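Local coordinates for protein nicotinate phosphoribosyltransferase (Saccharomyces cerevisiae, PDB 1VLP) that catalyses the ATP-dependent transfer of a phosphoribosyl group from 5-phosphoribosyl 1-diphosphate to nicotinate, giving nicotinate ribonucleotide in the first step of NAD synthesis from nicotinic acid, at residues T56-A61 against K157-D162; I62-E67 against L148-E153. All blocks are in the same frame, centred on the assembly; numbering follows the deposited sequence.

Contact 1. Residues T56-A61 against K157-D162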
loop_
_atom_site.group_PDB
_atom_site.type_symbol
_atom_site.label_atom_id
_atom_site.label_comp_id
_atom_site.label_asym_id
_atom_site.label_seq_id
_atom_site.Cartn_x
_atom_site.Cartn_y
_atom_site.Cartn_z
ATOM N N THR A 56 18.324 -14.197 -1.408
ATOM C CA THR A 56 18.271 -14.769 -2.735
ATOM C C THR A 56 17.279 -15.927 -2.823
ATOM O O THR A 56 16.837 -16.443 -1.813
ATOM C CB THR A 56 19.656 -15.298 -3.174
ATOM O OG1 THR A 56 20.051 -16.480 -2.433
ATOM C CG2 THR A 56 20.691 -14.212 -3.033
ATOM N N PHE A 57 16.999 -16.325 -4.056
ATOM C CA PHE A 57 16.027 -17.370 -4.331
ATOM C C PHE A 57 16.645 -18.655 -4.868
ATOM O O PHE A 57 17.758 -18.670 -5.399
ATOM C CB PHE A 57 14.986 -16.828 -5.327
ATOM C CG PHE A 57 14.045 -15.832 -4.691
ATOM C CD1 PHE A 57 14.412 -14.493 -4.546
ATOM C CD2 PHE A 57 12.834 -16.266 -4.143
ATOM C CE1 PHE A 57 13.543 -13.598 -3.892
ATOM C CE2 PHE A 57 12.002 -15.403 -3.532
ATOM C CZ PHE A 57 12.357 -14.031 -3.407
ATOM N N ASN A 58 15.867 -19.717 -4.759
ATOM C CA ASN A 58 16.245 -21.011 -5.311
ATOM C C ASN A 58 15.285 -21.444 -6.394
ATOM O O ASN A 58 14.231 -20.803 -6.617
ATOM C CB ASN A 58 16.409 -22.067 -4.205
ATOM C CG ASN A 58 15.197 -22.251 -3.330
ATOM O OD1 ASN A 58 14.046 -22.062 -3.722
ATOM N ND2 ASN A 58 15.468 -22.630 -2.075
ATOM N N LYS A 59 15.620 -22.564 -7.053
ATOM C CA LYS A 59 14.802 -23.041 -8.152
ATOM C C LYS A 59 13.425 -23.446 -7.685
ATOM O O LYS A 59 12.437 -23.195 -8.377
ATOM C CB LYS A 59 15.491 -24.212 -8.876
ATOM C CG LYS A 59 16.589 -23.746 -9.827
ATOM N N GLU A 60 13.340 -24.044 -6.512
ATOM C CA GLU A 60 12.022 -24.441 -5.980
ATOM C C GLU A 60 11.071 -23.245 -5.863
ATOM O O GLU A 60 9.930 -23.287 -6.348
ATOM C CB GLU A 60 12.158 -25.060 -4.598
ATOM C CG GLU A 60 10.946 -25.926 -4.210
ATOM C CD GLU A 60 11.154 -26.716 -2.903
ATOM O OE1 GLU A 60 12.211 -26.556 -2.224
ATOM O OE2 GLU A 60 10.240 -27.508 -2.568
ATOM N N ALA A 61 11.566 -22.176 -5.234
ATOM C CA ALA A 61 10.760 -20.933 -5.067
ATOM C C ALA A 61 10.330 -20.361 -6.419
ATOM O O ALA A 61 9.165 -19.962 -6.606
ATOM C CB ALA A 61 11.559 -19.915 -4.313
ATOM N N LYS A 157 8.642 -19.892 2.505
ATOM C CA LYS A 157 8.247 -21.290 2.306
ATOM C C LYS A 157 9.400 -22.171 1.850
ATOM O O LYS A 157 9.515 -23.334 2.276
ATOM C CB LYS A 157 7.104 -21.320 1.265
ATOM C CG LYS A 157 6.249 -22.546 1.234
ATOM C CD LYS A 157 5.094 -22.369 0.170
ATOM C CE LYS A 157 4.142 -23.557 0.180
ATOM N NZ LYS A 157 3.368 -23.658 1.464
ATOM N N PHE A 158 10.199 -21.658 0.910
ATOM C CA PHE A 158 11.233 -22.439 0.211
ATOM C C PHE A 158 12.673 -22.058 0.540
ATOM O O PHE A 158 13.573 -22.905 0.401
ATOM C CB PHE A 158 11.011 -22.354 -1.303
ATOM C CG PHE A 158 9.697 -22.904 -1.715
ATOM C CD1 PHE A 158 9.431 -24.278 -1.561
ATOM C CD2 PHE A 158 8.683 -22.064 -2.147
ATOM C CE1 PHE A 158 8.178 -24.808 -1.873
ATOM C CE2 PHE A 158 7.425 -22.580 -2.484
ATOM C CZ PHE A 158 7.169 -23.950 -2.350
ATOM N N VAL A 159 12.910 -20.811 0.912
ATOM C CA VAL A 159 14.277 -20.331 1.097
ATOM C C VAL A 159 14.694 -20.257 2.581
ATOM O O VAL A 159 15.701 -20.896 2.952
ATOM C CB VAL A 159 14.547 -18.990 0.358
ATOM C CG1 VAL A 159 16.011 -18.552 0.468
ATOM C CG2 VAL A 159 14.139 -19.110 -1.088
ATOM N N ASP A 160 14.029 -19.421 3.358
ATOM C CA ASP A 160 14.245 -19.285 4.778
ATOM C C ASP A 160 13.124 -19.948 5.516
ATOM O O ASP A 160 12.047 -19.371 5.612
ATOM C CB ASP A 160 14.312 -17.816 5.185
ATOM C CG ASP A 160 14.698 -17.640 6.658
ATOM O OD1 ASP A 160 14.881 -18.646 7.390
ATOM O OD2 ASP A 160 14.806 -16.493 7.091
ATOM N N ILE A 161 13.372 -21.149 6.053
ATOM C CA ILE A 161 12.348 -21.861 6.825
ATOM C C ILE A 161 12.652 -21.899 8.317
ATOM O O ILE A 161 11.988 -22.608 9.063
ATOM C CB ILE A 161 12.211 -23.321 6.322
ATOM C CG1 ILE A 161 13.517 -24.082 6.586
ATOM C CG2 ILE A 161 11.898 -23.350 4.836
ATOM N N ASP A 162 13.630 -21.100 8.749
ATOM C CA ASP A 162 13.989 -21.012 10.174
ATOM C C ASP A 162 13.094 -20.045 10.969
ATOM O O ASP A 162 13.508 -18.944 11.331
ATOM C CB ASP A 162 15.432 -20.596 10.277
ATOM C CG ASP A 162 15.984 -20.704 11.704
ATOM O OD1 ASP A 162 15.281 -21.224 12.620
ATOM O OD2 ASP A 162 17.106 -20.218 11.885
#
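With CG tucked between its own backbone N and carbonyl carbon (chi1 56°), Asn58 holds its amide over the start of helix 59-71 and against Phe158, whose ring swings beside its own backbone N (chi1 -61°) toward Glu60 and Ala61. Both ends of the Asn58 amide are used. Asn58 OD1 accepts from Ala61 N at 2.9 Å, the donor nearly in line with the C=O bond, out beyond the oxygen, and so caps the helix; Asn58 ND2 donates to Phe158 O at 3.1 Å. That second N-H points almost straight at its acceptor (163°), and Phe158 O lies close to the plane of the Asn58 amide, while the donor approaches from above the carbonyl plane. Replacing Asn58 with an alanine is likely to leave Ala61 N without its cap and Phe158 O without this donor, removing the one hydrogen bond between the two segments. The Glu60 and Phe158 side chains cross at about a right angle, bringing Glu60 CD to 3.3 Å from Phe158 CD1, while Ala61 CB sits 3.9 Å from Phe158 CB. Val159 sends CG1 to Thr56 O, 3.2 Å away, and its CG2 touches the Phe57 ring and the Asn58 amide. The Phe57 ring also meets Tyr155 edge-to-face. This is an Asn N-cap whose amide N-H ties the first turn of helix 59-71 to the C-terminal part of helix 144-159.

Contact 2. Residues I62-E67 against L148-E153; sequences INWLKE and LSLISE
The Trp64 indole points the rim of its six-membered ring at helix 148-153, and Leu150 O lies in the ring plane at that edge, 3.6 Å from Trp64 CZ3. Trp64 CH2 also meets side chains, 4.0 Å from Leu150 CD2 and 4.1 Å from Glu153 CG, with the leucine chain crossing the indole at about a right angle. Trp64 leaves its helix with CG anti to the backbone N (chi1 -176°), a direction that carries the far end of the ring across the gap. From the next residue, Leu65 extends one methyl: CD2 comes within 3.6 Å of Leu150 O and 3.9 Å of Ile151 CA, packing against the backbone as much as against the side chains. Glu153 meets the indole with its CG methylene, while its OE1 accepts from Leu197 N farther along the chain. Beyond Leu65 and Ile151 lies strand 126-134, touched at Leu129 and Ile131 respectively. With axes 10.2 Å apart and N-to-C directions at 154°, the pair is a near-antiparallel helix packing, built on large apolar side chains in the N-terminal region and lying against the antiparallel sheet.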
loop_
_atom_site.group_PDB
_atom_site.type_symbol
_atom_site.label_atom_id
_atom_site.label_comp_id
_atom_site.label_asym_id
_atom_site.label_seq_id
_atom_site.Cartn_x
_atom_site.Cartn_y
_atom_site.Cartn_z
ATOM N N ILE A 62 11.265 -20.332 -7.365
ATOM C CA ILE A 62 10.999 -19.763 -8.680
ATOM C C ILE A 62 9.899 -20.550 -9.408
ATOM O O ILE A 62 8.956 -19.975 -9.994
ATOM C CB ILE A 62 12.298 -19.665 -9.486
ATOM C CG1 ILE A 62 13.213 -18.606 -8.852
ATOM C CG2 ILE A 62 12.011 -19.360 -11.000
ATOM C CD1 ILE A 62 14.672 -18.614 -9.345
ATOM N N ASN A 63 10.009 -21.875 -9.357
ATOM C CA ASN A 63 9.020 -22.707 -10.050
ATOM C C ASN A 63 7.627 -22.524 -9.419
ATOM O O ASN A 63 6.636 -22.500 -10.143
ATOM C CB ASN A 63 9.447 -24.175 -10.055
ATOM C CG ASN A 63 10.688 -24.421 -10.920
ATOM O OD1 ASN A 63 10.917 -23.697 -11.876
ATOM N ND2 ASN A 63 11.483 -25.448 -10.570
ATOM N N TRP A 64 7.551 -22.450 -8.088
ATOM C CA TRP A 64 6.292 -22.246 -7.399
ATOM C C TRP A 64 5.710 -20.876 -7.776
ATOM O O TRP A 64 4.539 -20.738 -8.038
ATOM C CB TRP A 64 6.497 -22.372 -5.885
ATOM C CG TRP A 64 5.285 -22.285 -5.048
ATOM C CD1 TRP A 64 4.493 -23.320 -4.667
ATOM C CD2 TRP A 64 4.770 -21.118 -4.400
ATOM N NE1 TRP A 64 3.490 -22.866 -3.826
ATOM C CE2 TRP A 64 3.639 -21.516 -3.659
ATOM C CE3 TRP A 64 5.159 -19.775 -4.364
ATOM C CZ2 TRP A 64 2.931 -20.636 -2.883
ATOM C CZ3 TRP A 64 4.441 -18.900 -3.577
ATOM C CH2 TRP A 64 3.348 -19.326 -2.857
ATOM N N LEU A 65 6.579 -19.865 -7.803
ATOM C CA LEU A 65 6.145 -18.532 -8.210
ATOM C C LEU A 65 5.577 -18.523 -9.607
ATOM O O LEU A 65 4.565 -17.876 -9.865
ATOM C CB LEU A 65 7.290 -17.512 -8.074
ATOM C CG LEU A 65 7.515 -17.050 -6.609
ATOM C CD1 LEU A 65 8.869 -16.272 -6.558
ATOM C CD2 LEU A 65 6.407 -16.230 -6.085
ATOM N N LYS A 66 6.240 -19.186 -10.535
ATOM C CA LYS A 66 5.767 -19.217 -11.912
ATOM C C LYS A 66 4.316 -19.770 -11.945
ATOM O O LYS A 66 3.426 -19.200 -12.595
ATOM C CB LYS A 66 6.715 -20.089 -12.762
ATOM C CG LYS A 66 6.315 -20.265 -14.141
ATOM C CD LYS A 66 7.437 -20.889 -14.989
ATOM C CE LYS A 66 6.887 -21.344 -16.351
ATOM N NZ LYS A 66 6.206 -20.249 -17.071
ATOM N N GLU A 67 4.102 -20.857 -11.203
ATOM C CA GLU A 67 2.769 -21.439 -11.081
ATOM C C GLU A 67 1.739 -20.483 -10.466
ATOM O O GLU A 67 0.659 -20.266 -11.016
ATOM C CB GLU A 67 2.858 -22.775 -10.347
ATOM C CG GLU A 67 1.566 -23.537 -10.290
ATOM C CD GLU A 67 1.831 -24.980 -9.909
ATOM O OE1 GLU A 67 2.098 -25.231 -8.721
ATOM O OE2 GLU A 67 1.804 -25.865 -10.793
ATOM N N LEU A 148 3.822 -9.129 -4.681
ATOM C CA LEU A 148 4.620 -8.983 -3.452
ATOM C C LEU A 148 4.291 -10.015 -2.394
ATOM O O LEU A 148 5.217 -10.631 -1.836
ATOM C CB LEU A 148 4.502 -7.584 -2.910
ATOM C CG LEU A 148 5.187 -6.503 -3.736
ATOM C CD1 LEU A 148 4.750 -5.128 -3.171
ATOM C CD2 LEU A 148 6.703 -6.706 -3.758
ATOM N N SER A 149 2.988 -10.202 -2.149
ATOM C CA SER A 149 2.481 -11.201 -1.148
ATOM C C SER A 149 2.950 -12.599 -1.516
ATOM O O SER A 149 3.419 -13.376 -0.660
ATOM C CB SER A 149 0.956 -11.186 -1.034
ATOM O OG SER A 149 0.471 -9.914 -0.582
ATOM N N LEU A 150 2.931 -12.905 -2.816
ATOM C CA LEU A 150 3.407 -14.205 -3.266
ATOM C C LEU A 150 4.925 -14.418 -3.146
ATOM O O LEU A 150 5.392 -15.520 -2.748
ATOM C CB LEU A 150 2.975 -14.467 -4.705
ATOM C CG LEU A 150 1.506 -14.933 -4.876
ATOM C CD1 LEU A 150 1.127 -14.833 -6.386
ATOM C CD2 LEU A 150 1.215 -16.306 -4.275
ATOM N N ILE A 151 5.686 -13.397 -3.528
ATOM C CA ILE A 151 7.152 -13.461 -3.504
ATOM C C ILE A 151 7.611 -13.635 -2.050
ATOM O O ILE A 151 8.463 -14.509 -1.751
ATOM C CB ILE A 151 7.775 -12.218 -4.172
ATOM C CG1 ILE A 151 7.448 -12.190 -5.674
ATOM C CG2 ILE A 151 9.265 -12.186 -4.023
ATOM C CD1 ILE A 151 7.617 -10.864 -6.290
ATOM N N SER A 152 7.051 -12.842 -1.133
ATOM C CA SER A 152 7.367 -12.999 0.303
ATOM C C SER A 152 7.021 -14.413 0.773
ATOM O O SER A 152 7.848 -15.084 1.398
ATOM C CB SER A 152 6.598 -11.967 1.117
ATOM O OG SER A 152 6.972 -11.920 2.456
ATOM N N GLU A 153 5.801 -14.859 0.468
ATOM C CA GLU A 153 5.398 -16.211 0.874
ATOM C C GLU A 153 6.343 -17.306 0.338
ATOM O O GLU A 153 6.742 -18.175 1.077
ATOM C CB GLU A 153 3.932 -16.459 0.526
ATOM C CG GLU A 153 3.487 -17.849 0.929
ATOM C CD GLU A 153 2.035 -17.962 1.374
ATOM O OE1 GLU A 153 1.300 -16.955 1.491
ATOM O OE2 GLU A 153 1.632 -19.111 1.624
#

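In the fold
Contacts 1 and 2 are successive levels of one interface between helices 59-71 and 144-159, their centres about 10 Å apart. Because the helices run nearly antiparallel, the start of the first meets the end of the second in contact 1, and contact 2 is nested inside the chain loop that contact 1 closes. Side-chain packing joins them: Phe158 CE2 lies 3.4 Å from Trp64 CG, with the ring planes about 55° apart, and Phe57 CZ is 3.7 Å from Ile151 CG2. Burial deepens from the partly buried contact 1 to contact 2. Both lie away from the residues that probably bind nicotinate and phosphoribosyl diphosphate, and they join parts of the N-terminal region.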